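Local coordinates for protein exopolyphosphatase (Aquifex aeolicus, PDB 1T6C) that probably hydrolyses phosphoanhydride bonds, as exopolyphosphatases and guanosine pentaphosphate phosphohydrolases of the actin-like Ppx/GppA family do, and binds calcium, at residues Y22-T27 / E64-V69; S37-R42 / D78-E83; E72-I77 / V110-E115; I117-E122 / V163-I168. All coordinates share one frame; numbering follows the deposited sequence.

Contact 1. Residues Y22-T27 / E64-V69; sequences YSVRLT and EETIQV
Val24 meets helix 60-79 with both of its methyl groups, each on a different helix residue. CG2 of Val24 lies 3.8 Å from CG2 of Thr66, and the two side chains cross at a slant. CG1 of Val24 lies 4.1 Å from CG1 of Val69, and here the side chains run past one another in opposite directions. The CB of Val24 is also close to Val69 CG1, at 4.2 Å. The first torsion of Val24 places CG1 anti to its own backbone N (chi1 -176°), which leaves CG2 beside that N and turned to Thr66. Thr66 and Val69 are three residues apart, about one helical turn, and the strand valine is received between them. This is helix-on-sheet packing in the actin-like fold: helix 60-79 covers one face of the mixed sheet that contains strand 23-32. The contact is buried and apolar, with no hydrogen bond across it. Thr66 contributes its methyl group here and sends its hydroxyl elsewhere. With CG2 anti to the backbone N (chi1 -64° to OG1), OG1 sits beside the backbone N and bonds to the carbonyl of Arg62, one turn back, and to the hydroxyl of Thr46. Thr46 and Leu70 also pack on Val24, while Ile19 touches it from strand 12-19.

Contact 2. Residues S37-R42 / D78-E83; sequences SIILER and DEFKVE
The Phe80 ring meets two aliphatic side chains of strand 35-45. At the ring's edge, near its plane, is the CD1 methyl of Ile39, 4.2 Å from Phe80 CD2. The CD1 methyl of Leu40 comes in obliquely at the far end of the ring, 3.9 Å from Phe80 CZ. A second flat group lies beside them on the same strand. The guanidinium of Arg42 has Leu40 CD2 over one face, 4.1 Å above the plane and offset toward the rim. Arg42 NH1 also bonds back to the carbonyl O of Glu41, at 2.9 Å. That donor stands 44° out of the carbonyl plane, but the oxygen is close to the guanidinium plane. Ile39 and Leu40 are neighbours in sequence, yet both point to the helix side because they form a classic beta bulge opposite Ile28. The CG1 branch of Ile39 lies between the backbone N and carbonyl carbon (chi1 63°), and CD1 extends from it to the ring. A Schellman motif ends helix 60-79 just after Phe80: Lys81 has positive phi, Lys81 N bonds to Asp78 O and Val82 N to Ile77 O, both at 3.1 Å. Leu76, one turn earlier on the helix, also packs on Leu40. The contact across the segments is wholly apolar, so the helix end is held to the strand by shape and hydrophobic burial, without a directional bond between the segments.

Contact 3. Residues E72-I77 / V110-E115; sequences EYKKLI and VGLVVE
Lys74 lies along the loop that follows helix 99-109 and touches Val110, Gly111 and Leu112 in turn. Just before it, Tyr73 points its ring away to the sheet, where its OH bonds to the carbonyl of Val24. The Lys74 chain leaves the helix with CG anti to the backbone N (chi1 -177°) and then bends at chi2 and chi4. Its CB is 4.0 Å from Val110 CG1. CG lies 3.7 Å from the carbonyl O of Val110. Further out, CD passes 4.0 Å from Leu112 CD1, in one of that leucine's two conformers. The ammonium group reaches Val110 through a water: NZ donates to it at 2.6 Å, and the water donates to Val110 O at 2.9 Å. The same NZ forms a salt bridge with Asp78, one turn on in helix 60-79. Cutting Lys74 back to an alanine would probably leave Asp78 without its positive mate and the water on Val110 O without the NZ donor, and Leu112 CD1 would, less surely, lose the lysine methylenes beside it. Farther along, Ile77 packs on Ile17 and Val85 of the sheet. Gly111 has positive phi (87°), where a CB would press on the preceding carbonyl O. The chain then leads into strand 114-116, an outermost strand of the five-stranded sheet. The contact thus joins helix 60-79 to the link between helix 99-109 and strand 114-116. A single lysine serves both needs: its methylenes pack on apolar groups, while its charge is met by Asp78 and by water.

Contact 4. Residues I117-E122 / V163-I168; sequences ITPEQE and VISLPI
The N-terminal turn of helix 119-133 rests here on strand 159-166, an outermost strand of the six-stranded sheet that also carries the calcium site. Pro119 is the first helix residue, and its CB is 3.5 Å from the OG of Ser165. Thr118 caps the helix start: its OG1 accepts from Gln121 N at 3.0 Å. Glu120 makes the broadest contact. Its CB sits 3.8 Å from Val163 CG1, the two side chains crossing at about a right angle, and its carbonyl O is 3.7 Å from Val163 CG2. The Glu120 chain bends at chi2 (84°), which carries the carboxylate over to Ser165, where OE2 is 3.7 Å from CB. A water joins the same two residues, donating to Glu120 OE2 at 2.7 Å and accepting from Ser165 N at 2.9 Å. Val163 has CG1 between its backbone N and carbonyl carbon (chi1 45°) and spreads both methyls against the helix turn. A glycine at Val163 would probably cost Glu120 CB and O this methyl packing and seat the helix turn less firmly on the strand. Ser165 OG turns to Glu151, a calcium ligand, and bonds to its OE2. Ser165 is thus a second-shell residue, its side chain about 6 Å from the calcium ion. The arrangement is a capped helix start set against a sheet-edge strand, next to the metal site of this actin-like fold.

Contacts 1, 2 and 3 all use helix 60-79 and reach the same five-stranded sheet. Contact 1 is buried and made of methyl groups. Contact 2 lies at the surface where the helix ends, and is also apolar, but built on an aromatic ring. Contact 3 is partly buried and mixes lysine methylenes with a water bridge. These three touch one another: a backbone bond from Leu26 N to Arg42 O ties contact 1 to contact 2, whose strands are neighbours. Contact 4 is a surface contact on the other sheet, about 22 Å between centres from contact 1. It is more polar than contact 1, and alone of the four lies next to the calcium site.

Contact 1. Residues Y22-T27 / E64-V69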
# COMPACT_ATOMS: atom_id res chain seq x y z
N TYR A 22 -11.33 4.75 2.34
CA TYR A 22 -11.80 5.27 1.05
C TYR A 22 -12.49 4.21 0.20
O TYR A 22 -13.58 4.41 -0.29
CB TYR A 22 -10.60 5.85 0.30
CG TYR A 22 -10.95 6.63 -0.95
CD1 TYR A 22 -11.72 7.78 -0.88
CD2 TYR A 22 -10.46 6.24 -2.19
CE1 TYR A 22 -12.01 8.51 -2.02
CE2 TYR A 22 -10.75 6.95 -3.33
CZ TYR A 22 -11.53 8.09 -3.24
OH TYR A 22 -11.82 8.80 -4.38
N SER A 23 -11.86 3.05 0.06
CA SER A 23 -12.35 2.02 -0.83
C SER A 23 -12.45 0.66 -0.14
O SER A 23 -11.78 0.41 0.86
CB SER A 23 -11.47 1.91 -2.08
OG SER A 23 -10.18 1.43 -1.76
N VAL A 24 -13.32 -0.17 -0.69
CA VAL A 24 -13.48 -1.56 -0.33
C VAL A 24 -13.12 -2.37 -1.57
O VAL A 24 -13.71 -2.17 -2.63
CB VAL A 24 -14.93 -1.85 0.09
CG1 VAL A 24 -15.09 -3.29 0.58
CG2 VAL A 24 -15.39 -0.85 1.17
N ARG A 25 -12.16 -3.28 -1.42
CA ARG A 25 -11.58 -3.96 -2.58
C ARG A 25 -11.56 -5.45 -2.44
O ARG A 25 -11.30 -5.95 -1.34
CB ARG A 25 -10.18 -3.45 -2.82
CG ARG A 25 -10.21 -1.99 -3.33
CD ARG A 25 -8.92 -1.43 -3.69
NE ARG A 25 -8.34 -2.12 -4.82
CZ ARG A 25 -7.25 -1.71 -5.43
NH1 ARG A 25 -6.64 -0.60 -5.05
NH2 ARG A 25 -6.79 -2.41 -6.45
N LEU A 26 -11.85 -6.13 -3.54
CA LEU A 26 -11.90 -7.59 -3.63
C LEU A 26 -10.85 -8.04 -4.65
O LEU A 26 -10.73 -7.47 -5.74
CB LEU A 26 -13.28 -8.05 -4.13
CG LEU A 26 -13.41 -9.53 -4.51
CD1 LEU A 26 -13.27 -10.44 -3.28
CD2 LEU A 26 -14.72 -9.79 -5.27
N THR A 27 -10.09 -9.07 -4.30
CA THR A 27 -9.14 -9.70 -5.19
C THR A 27 -9.32 -11.22 -5.15
O THR A 27 -9.34 -11.79 -4.09
CB THR A 27 -7.68 -9.34 -4.79
OG1 THR A 27 -7.54 -7.91 -4.64
CG2 THR A 27 -6.70 -9.78 -5.88
N GLU A 64 -23.90 1.60 5.43
CA GLU A 64 -24.89 0.85 4.66
C GLU A 64 -24.37 0.57 3.26
O GLU A 64 -24.57 -0.52 2.74
CB GLU A 64 -26.19 1.64 4.57
CG GLU A 64 -26.89 1.79 5.90
CD GLU A 64 -27.51 0.50 6.41
OE1 GLU A 64 -27.60 -0.51 5.67
OE2 GLU A 64 -27.95 0.52 7.58
N GLU A 65 -23.71 1.55 2.65
CA GLU A 65 -23.16 1.33 1.32
C GLU A 65 -22.07 0.25 1.39
O GLU A 65 -21.96 -0.60 0.49
CB GLU A 65 -22.56 2.60 0.70
CG GLU A 65 -22.20 2.36 -0.75
CD GLU A 65 -21.70 3.58 -1.50
OE1 GLU A 65 -21.72 4.67 -0.92
OE2 GLU A 65 -21.29 3.44 -2.67
N THR A 66 -21.27 0.30 2.44
CA THR A 66 -20.17 -0.66 2.58
C THR A 66 -20.73 -2.07 2.75
O THR A 66 -20.26 -3.00 2.10
CB THR A 66 -19.26 -0.27 3.74
OG1 THR A 66 -18.62 0.99 3.48
CG2 THR A 66 -18.08 -1.25 3.88
N ILE A 67 -21.78 -2.23 3.56
CA ILE A 67 -22.43 -3.52 3.70
C ILE A 67 -22.96 -4.00 2.34
O ILE A 67 -22.81 -5.17 2.00
CB ILE A 67 -23.51 -3.48 4.80
CG1 ILE A 67 -22.84 -3.37 6.17
CG2 ILE A 67 -24.41 -4.71 4.76
CD1 ILE A 67 -23.78 -3.20 7.30
N GLN A 68 -23.58 -3.13 1.55
CA GLN A 68 -24.11 -3.57 0.25
C GLN A 68 -23.00 -4.03 -0.69
O GLN A 68 -23.16 -5.03 -1.35
CB GLN A 68 -24.97 -2.47 -0.41
CG GLN A 68 -25.76 -2.93 -1.68
CD GLN A 68 -26.31 -4.38 -1.63
OE1 GLN A 68 -25.79 -5.30 -2.33
NE2 GLN A 68 -27.35 -4.59 -0.83
N VAL A 69 -21.86 -3.34 -0.69
CA VAL A 69 -20.70 -3.73 -1.51
C VAL A 69 -20.18 -5.10 -1.07
O VAL A 69 -19.84 -5.94 -1.91
CB VAL A 69 -19.55 -2.69 -1.41
CG1 VAL A 69 -18.27 -3.25 -2.00
CG2 VAL A 69 -19.95 -1.39 -2.10

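Contact 2. Residues S37-R42 / D78-E83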
# COMPACT_ATOMS: atom_id res chain seq x y z
N SER A 37 -2.34 -16.54 -9.89
CA SER A 37 -2.73 -15.60 -10.92
C SER A 37 -4.01 -14.93 -10.48
O SER A 37 -4.93 -15.62 -10.03
CB SER A 37 -2.99 -16.34 -12.23
OG SER A 37 -1.87 -17.12 -12.63
N ILE A 38 -4.09 -13.61 -10.65
CA ILE A 38 -5.27 -12.86 -10.28
C ILE A 38 -6.28 -12.99 -11.40
O ILE A 38 -5.97 -12.71 -12.55
CB ILE A 38 -4.90 -11.34 -10.10
CG1 ILE A 38 -3.65 -11.16 -9.22
CG2 ILE A 38 -6.09 -10.58 -9.56
CD1 ILE A 38 -3.65 -11.95 -7.94
N ILE A 39 -7.50 -13.38 -11.06
CA ILE A 39 -8.57 -13.60 -12.03
C ILE A 39 -9.76 -12.66 -11.90
O ILE A 39 -10.58 -12.57 -12.81
CB ILE A 39 -9.02 -15.07 -12.00
CG1 ILE A 39 -9.61 -15.45 -10.64
CG2 ILE A 39 -7.82 -15.98 -12.34
CD1 ILE A 39 -10.30 -16.77 -10.63
N LEU A 40 -9.87 -11.96 -10.78
CA LEU A 40 -10.90 -10.96 -10.63
C LEU A 40 -10.50 -9.93 -9.60
O LEU A 40 -9.96 -10.27 -8.58
CB LEU A 40 -12.23 -11.59 -10.24
CG LEU A 40 -13.41 -10.64 -10.47
CD1 LEU A 40 -13.98 -10.86 -11.87
CD2 LEU A 40 -14.46 -10.86 -9.47
N GLU A 41 -10.78 -8.67 -9.90
CA GLU A 41 -10.60 -7.59 -8.94
C GLU A 41 -11.79 -6.67 -9.02
O GLU A 41 -12.27 -6.40 -10.14
CB GLU A 41 -9.32 -6.78 -9.23
CG GLU A 41 -8.06 -7.59 -9.03
CD GLU A 41 -6.85 -6.97 -9.66
OE1 GLU A 41 -6.78 -6.95 -10.92
OE2 GLU A 41 -5.94 -6.54 -8.89
N ARG A 42 -12.27 -6.20 -7.87
CA ARG A 42 -13.28 -5.15 -7.80
C ARG A 42 -12.87 -4.10 -6.78
O ARG A 42 -12.15 -4.36 -5.81
CB ARG A 42 -14.65 -5.70 -7.38
CG ARG A 42 -15.29 -6.63 -8.34
CD ARG A 42 -15.78 -5.90 -9.60
NE ARG A 42 -16.44 -6.77 -10.56
CZ ARG A 42 -15.83 -7.43 -11.53
NH1 ARG A 42 -14.53 -7.30 -11.67
NH2 ARG A 42 -16.51 -8.19 -12.37
N ASP A 78 -19.04 -16.66 -3.77
CA ASP A 78 -19.89 -17.85 -3.84
C ASP A 78 -19.96 -18.41 -5.27
O ASP A 78 -19.72 -19.60 -5.49
CB ASP A 78 -21.33 -17.50 -3.38
CG ASP A 78 -21.44 -17.16 -1.88
OD1 ASP A 78 -20.46 -17.35 -1.11
OD2 ASP A 78 -22.52 -16.69 -1.40
N GLU A 79 -20.24 -17.54 -6.23
CA GLU A 79 -20.41 -17.98 -7.64
C GLU A 79 -19.09 -18.54 -8.20
O GLU A 79 -19.10 -19.54 -8.96
CB GLU A 79 -20.96 -16.84 -8.51
CG GLU A 79 -21.13 -17.16 -10.01
CD GLU A 79 -22.54 -17.59 -10.43
OE1 GLU A 79 -23.47 -17.52 -9.59
OE2 GLU A 79 -22.73 -17.93 -11.63
N PHE A 80 -17.96 -17.94 -7.79
CA PHE A 80 -16.64 -18.32 -8.28
C PHE A 80 -16.07 -19.50 -7.50
O PHE A 80 -14.94 -19.94 -7.78
CB PHE A 80 -15.64 -17.16 -8.13
CG PHE A 80 -15.58 -16.23 -9.30
CD1 PHE A 80 -16.62 -15.37 -9.59
CD2 PHE A 80 -14.41 -16.18 -10.08
CE1 PHE A 80 -16.53 -14.47 -10.65
CE2 PHE A 80 -14.32 -15.29 -11.17
CZ PHE A 80 -15.38 -14.45 -11.45
N LYS A 81 -16.81 -19.99 -6.52
CA LYS A 81 -16.37 -21.15 -5.72
C LYS A 81 -15.00 -20.92 -5.08
O LYS A 81 -14.10 -21.75 -5.14
CB LYS A 81 -16.41 -22.43 -6.57
CG LYS A 81 -17.84 -22.88 -6.86
CD LYS A 81 -17.89 -24.38 -7.24
CE LYS A 81 -19.36 -24.87 -7.30
NZ LYS A 81 -20.00 -24.33 -8.52
N VAL A 82 -14.84 -19.75 -4.49
CA VAL A 82 -13.60 -19.42 -3.79
C VAL A 82 -13.56 -20.22 -2.52
O VAL A 82 -14.50 -20.20 -1.74
CB VAL A 82 -13.53 -17.91 -3.48
CG1 VAL A 82 -12.30 -17.62 -2.62
CG2 VAL A 82 -13.54 -17.09 -4.77
N GLU A 83 -12.48 -20.95 -2.32
CA GLU A 83 -12.35 -21.86 -1.17
C GLU A 83 -11.81 -21.23 0.11
O GLU A 83 -12.13 -21.67 1.21
CB GLU A 83 -11.52 -23.05 -1.60
CG GLU A 83 -12.36 -23.96 -2.52
CD GLU A 83 -11.66 -25.24 -2.92
OE1 GLU A 83 -11.64 -26.20 -2.11
OE2 GLU A 83 -11.13 -25.29 -4.04

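Contact 3. Residues E72-I77 / V110-E115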
# COMPACT_ATOMS: atom_id res chain seq x y z
N GLU A 72 -22.28 -7.87 -2.36
CA GLU A 72 -21.98 -8.09 -3.76
C GLU A 72 -20.69 -8.88 -3.91
O GLU A 72 -20.63 -9.81 -4.68
CB GLU A 72 -21.92 -6.76 -4.50
CG GLU A 72 -23.31 -6.14 -4.56
CD GLU A 72 -23.33 -4.66 -4.90
OE1 GLU A 72 -22.26 -4.11 -5.27
OE2 GLU A 72 -24.44 -4.06 -4.81
N TYR A 73 -19.70 -8.56 -3.08
CA TYR A 73 -18.44 -9.32 -3.11
C TYR A 73 -18.65 -10.75 -2.64
O TYR A 73 -18.12 -11.66 -3.23
CB TYR A 73 -17.38 -8.64 -2.26
CG TYR A 73 -16.84 -7.33 -2.80
CD1 TYR A 73 -17.20 -6.85 -4.07
CD2 TYR A 73 -15.91 -6.62 -2.08
CE1 TYR A 73 -16.71 -5.64 -4.54
CE2 TYR A 73 -15.38 -5.46 -2.54
CZ TYR A 73 -15.78 -4.97 -3.78
OH TYR A 73 -15.24 -3.81 -4.22
N LYS A 74 -19.47 -10.95 -1.62
CA LYS A 74 -19.73 -12.31 -1.16
C LYS A 74 -20.44 -13.15 -2.24
O LYS A 74 -20.17 -14.33 -2.38
CB LYS A 74 -20.57 -12.25 0.14
CG LYS A 74 -20.86 -13.60 0.81
CD LYS A 74 -19.60 -14.42 1.11
CE LYS A 74 -19.91 -15.62 2.06
NZ LYS A 74 -21.05 -16.47 1.59
N LYS A 75 -21.31 -12.53 -3.02
CA LYS A 75 -22.03 -13.22 -4.10
C LYS A 75 -21.03 -13.71 -5.16
O LYS A 75 -21.16 -14.83 -5.67
CB LYS A 75 -23.06 -12.29 -4.75
CG LYS A 75 -24.34 -12.16 -3.98
CD LYS A 75 -25.30 -11.20 -4.69
CE LYS A 75 -26.55 -10.95 -3.84
NZ LYS A 75 -27.31 -9.75 -4.28
N LEU A 76 -20.03 -12.88 -5.47
CA LEU A 76 -18.97 -13.25 -6.39
C LEU A 76 -18.13 -14.39 -5.82
O LEU A 76 -17.82 -15.35 -6.52
CB LEU A 76 -18.07 -12.07 -6.73
CG LEU A 76 -18.75 -10.95 -7.53
CD1 LEU A 76 -17.87 -9.71 -7.57
CD2 LEU A 76 -19.09 -11.42 -8.93
N ILE A 77 -17.78 -14.30 -4.54
CA ILE A 77 -16.99 -15.37 -3.90
C ILE A 77 -17.73 -16.71 -3.99
O ILE A 77 -17.15 -17.74 -4.29
CB ILE A 77 -16.72 -14.94 -2.44
CG1 ILE A 77 -15.63 -13.86 -2.43
CG2 ILE A 77 -16.49 -16.11 -1.52
CD1 ILE A 77 -15.52 -13.17 -1.15
N VAL A 110 -23.70 -10.28 6.15
CA VAL A 110 -22.90 -10.71 5.00
C VAL A 110 -22.34 -12.14 5.17
O VAL A 110 -22.11 -12.85 4.20
CB VAL A 110 -21.73 -9.71 4.71
CG1 VAL A 110 -21.02 -10.10 3.45
CG2 VAL A 110 -22.24 -8.26 4.64
N GLY A 111 -22.11 -12.58 6.41
CA GLY A 111 -21.61 -13.91 6.63
C GLY A 111 -20.11 -13.99 6.60
O GLY A 111 -19.54 -15.07 6.44
N LEU A 112 -19.47 -12.85 6.86
CA LEU A 112 -18.03 -12.68 6.72
C LEU A 112 -17.46 -12.08 8.00
O LEU A 112 -18.02 -11.11 8.52
CB LEU A 112 -17.71 -11.75 5.55
CG LEU A 112 -16.90 -12.22 4.34
CD1 LEU A 112 -16.95 -13.70 4.08
CD2 LEU A 112 -17.37 -11.43 3.13
N VAL A 113 -16.37 -12.64 8.50
CA VAL A 113 -15.55 -11.99 9.52
C VAL A 113 -14.52 -11.07 8.86
O VAL A 113 -13.84 -11.49 7.94
CB VAL A 113 -14.82 -13.02 10.43
CG1 VAL A 113 -13.92 -12.35 11.41
CG2 VAL A 113 -15.86 -13.84 11.19
N VAL A 114 -14.48 -9.83 9.31
CA VAL A 114 -13.47 -8.85 8.88
C VAL A 114 -12.56 -8.62 10.10
O VAL A 114 -13.02 -8.27 11.18
CB VAL A 114 -14.10 -7.52 8.48
CG1 VAL A 114 -13.00 -6.49 8.12
CG2 VAL A 114 -15.07 -7.70 7.33
N GLU A 115 -11.27 -8.91 9.93
CA GLU A 115 -10.28 -8.68 10.96
C GLU A 115 -9.69 -7.29 10.84
O GLU A 115 -9.20 -6.94 9.79
CB GLU A 115 -9.16 -9.70 10.86
CG GLU A 115 -8.21 -9.54 12.03
CD GLU A 115 -6.98 -10.41 11.94
OE1 GLU A 115 -6.75 -11.08 10.90
OE2 GLU A 115 -6.22 -10.37 12.94
O HOH W 1 -22.95 -15.28 2.83

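Contact 4. Residues I117-E122 / V163-I168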
# COMPACT_ATOMS: atom_id res chain seq x y z
N ILE A 117 -6.74 -5.11 11.32
CA ILE A 117 -5.33 -5.38 11.43
C ILE A 117 -4.53 -4.09 11.64
O ILE A 117 -4.98 -2.99 11.27
CB ILE A 117 -4.77 -6.17 10.22
CG1 ILE A 117 -4.92 -5.40 8.92
CG2 ILE A 117 -5.47 -7.55 10.11
CD1 ILE A 117 -4.17 -6.06 7.73
N THR A 118 -3.37 -4.24 12.28
CA THR A 118 -2.49 -3.11 12.54
C THR A 118 -1.68 -2.78 11.28
O THR A 118 -1.59 -3.60 10.38
CB THR A 118 -1.51 -3.43 13.63
OG1 THR A 118 -0.72 -4.56 13.23
CG2 THR A 118 -2.22 -3.85 14.90
N PRO A 119 -1.11 -1.58 11.22
CA PRO A 119 -0.21 -1.21 10.11
C PRO A 119 0.97 -2.15 10.03
O PRO A 119 1.44 -2.49 8.95
CB PRO A 119 0.17 0.24 10.46
CG PRO A 119 -0.96 0.70 11.27
CD PRO A 119 -1.33 -0.44 12.12
N GLU A 120 1.45 -2.61 11.18
CA GLU A 120 2.53 -3.59 11.21
C GLU A 120 2.11 -4.89 10.51
O GLU A 120 2.87 -5.46 9.72
CB GLU A 120 2.96 -3.88 12.64
CG GLU A 120 3.64 -2.71 13.33
CD GLU A 120 2.71 -1.66 13.96
OE1 GLU A 120 1.46 -1.80 13.93
OE2 GLU A 120 3.24 -0.64 14.50
N GLN A 121 0.92 -5.36 10.81
CA GLN A 121 0.39 -6.58 10.20
C GLN A 121 0.18 -6.39 8.71
O GLN A 121 0.43 -7.29 7.95
CB GLN A 121 -0.95 -6.97 10.87
CG GLN A 121 -1.49 -8.29 10.42
CD GLN A 121 -0.78 -9.52 11.02
OE1 GLN A 121 0.36 -9.43 11.49
NE2 GLN A 121 -1.47 -10.66 11.03
N GLU A 122 -0.27 -5.20 8.29
CA GLU A 122 -0.34 -4.90 6.85
C GLU A 122 1.03 -5.10 6.22
O GLU A 122 1.17 -5.66 5.14
CB GLU A 122 -0.78 -3.46 6.58
CG GLU A 122 -2.21 -3.15 6.93
CD GLU A 122 -2.57 -1.74 6.49
OE1 GLU A 122 -2.09 -1.30 5.42
OE2 GLU A 122 -3.35 -1.08 7.21
N VAL A 163 9.08 -5.59 12.01
CA VAL A 163 8.38 -4.55 11.25
C VAL A 163 8.29 -3.29 12.10
O VAL A 163 7.94 -3.33 13.31
CB VAL A 163 6.96 -4.98 10.75
CG1 VAL A 163 6.16 -5.68 11.82
CG2 VAL A 163 6.18 -3.79 10.14
N ILE A 164 8.58 -2.16 11.47
CA ILE A 164 8.49 -0.86 12.09
C ILE A 164 7.57 -0.03 11.19
O ILE A 164 7.85 0.15 10.02
CB ILE A 164 9.85 -0.15 12.26
CG1 ILE A 164 10.80 -1.01 13.11
CG2 ILE A 164 9.64 1.23 12.91
CD1 ILE A 164 12.28 -0.62 12.99
N SER A 165 6.47 0.43 11.74
CA SER A 165 5.56 1.34 11.04
C SER A 165 5.80 2.78 11.44
O SER A 165 5.65 3.12 12.62
CB SER A 165 4.11 0.97 11.32
OG SER A 165 3.21 1.87 10.67
N LEU A 166 6.13 3.65 10.48
CA LEU A 166 6.33 5.08 10.74
C LEU A 166 5.09 5.81 10.24
O LEU A 166 4.69 5.67 9.08
CB LEU A 166 7.57 5.61 10.04
CG LEU A 166 8.90 4.92 10.33
CD1 LEU A 166 10.01 5.66 9.62
CD2 LEU A 166 9.16 4.79 11.81
N PRO A 167 4.47 6.59 11.11
CA PRO A 167 3.24 7.32 10.77
C PRO A 167 3.49 8.61 9.96
O PRO A 167 3.01 9.70 10.28
CB PRO A 167 2.63 7.55 12.15
CG PRO A 167 3.84 7.76 13.01
CD PRO A 167 4.86 6.79 12.52
N ILE A 168 4.24 8.48 8.88
CA ILE A 168 4.74 9.62 8.10
C ILE A 168 3.91 9.76 6.82
O ILE A 168 4.46 9.83 5.70
CB ILE A 168 6.25 9.47 7.79
CG1 ILE A 168 6.56 8.14 7.09
CG2 ILE A 168 7.02 9.64 9.08
CD1 ILE A 168 8.01 7.97 6.66
O HOH W 2 5.89 -0.10 14.48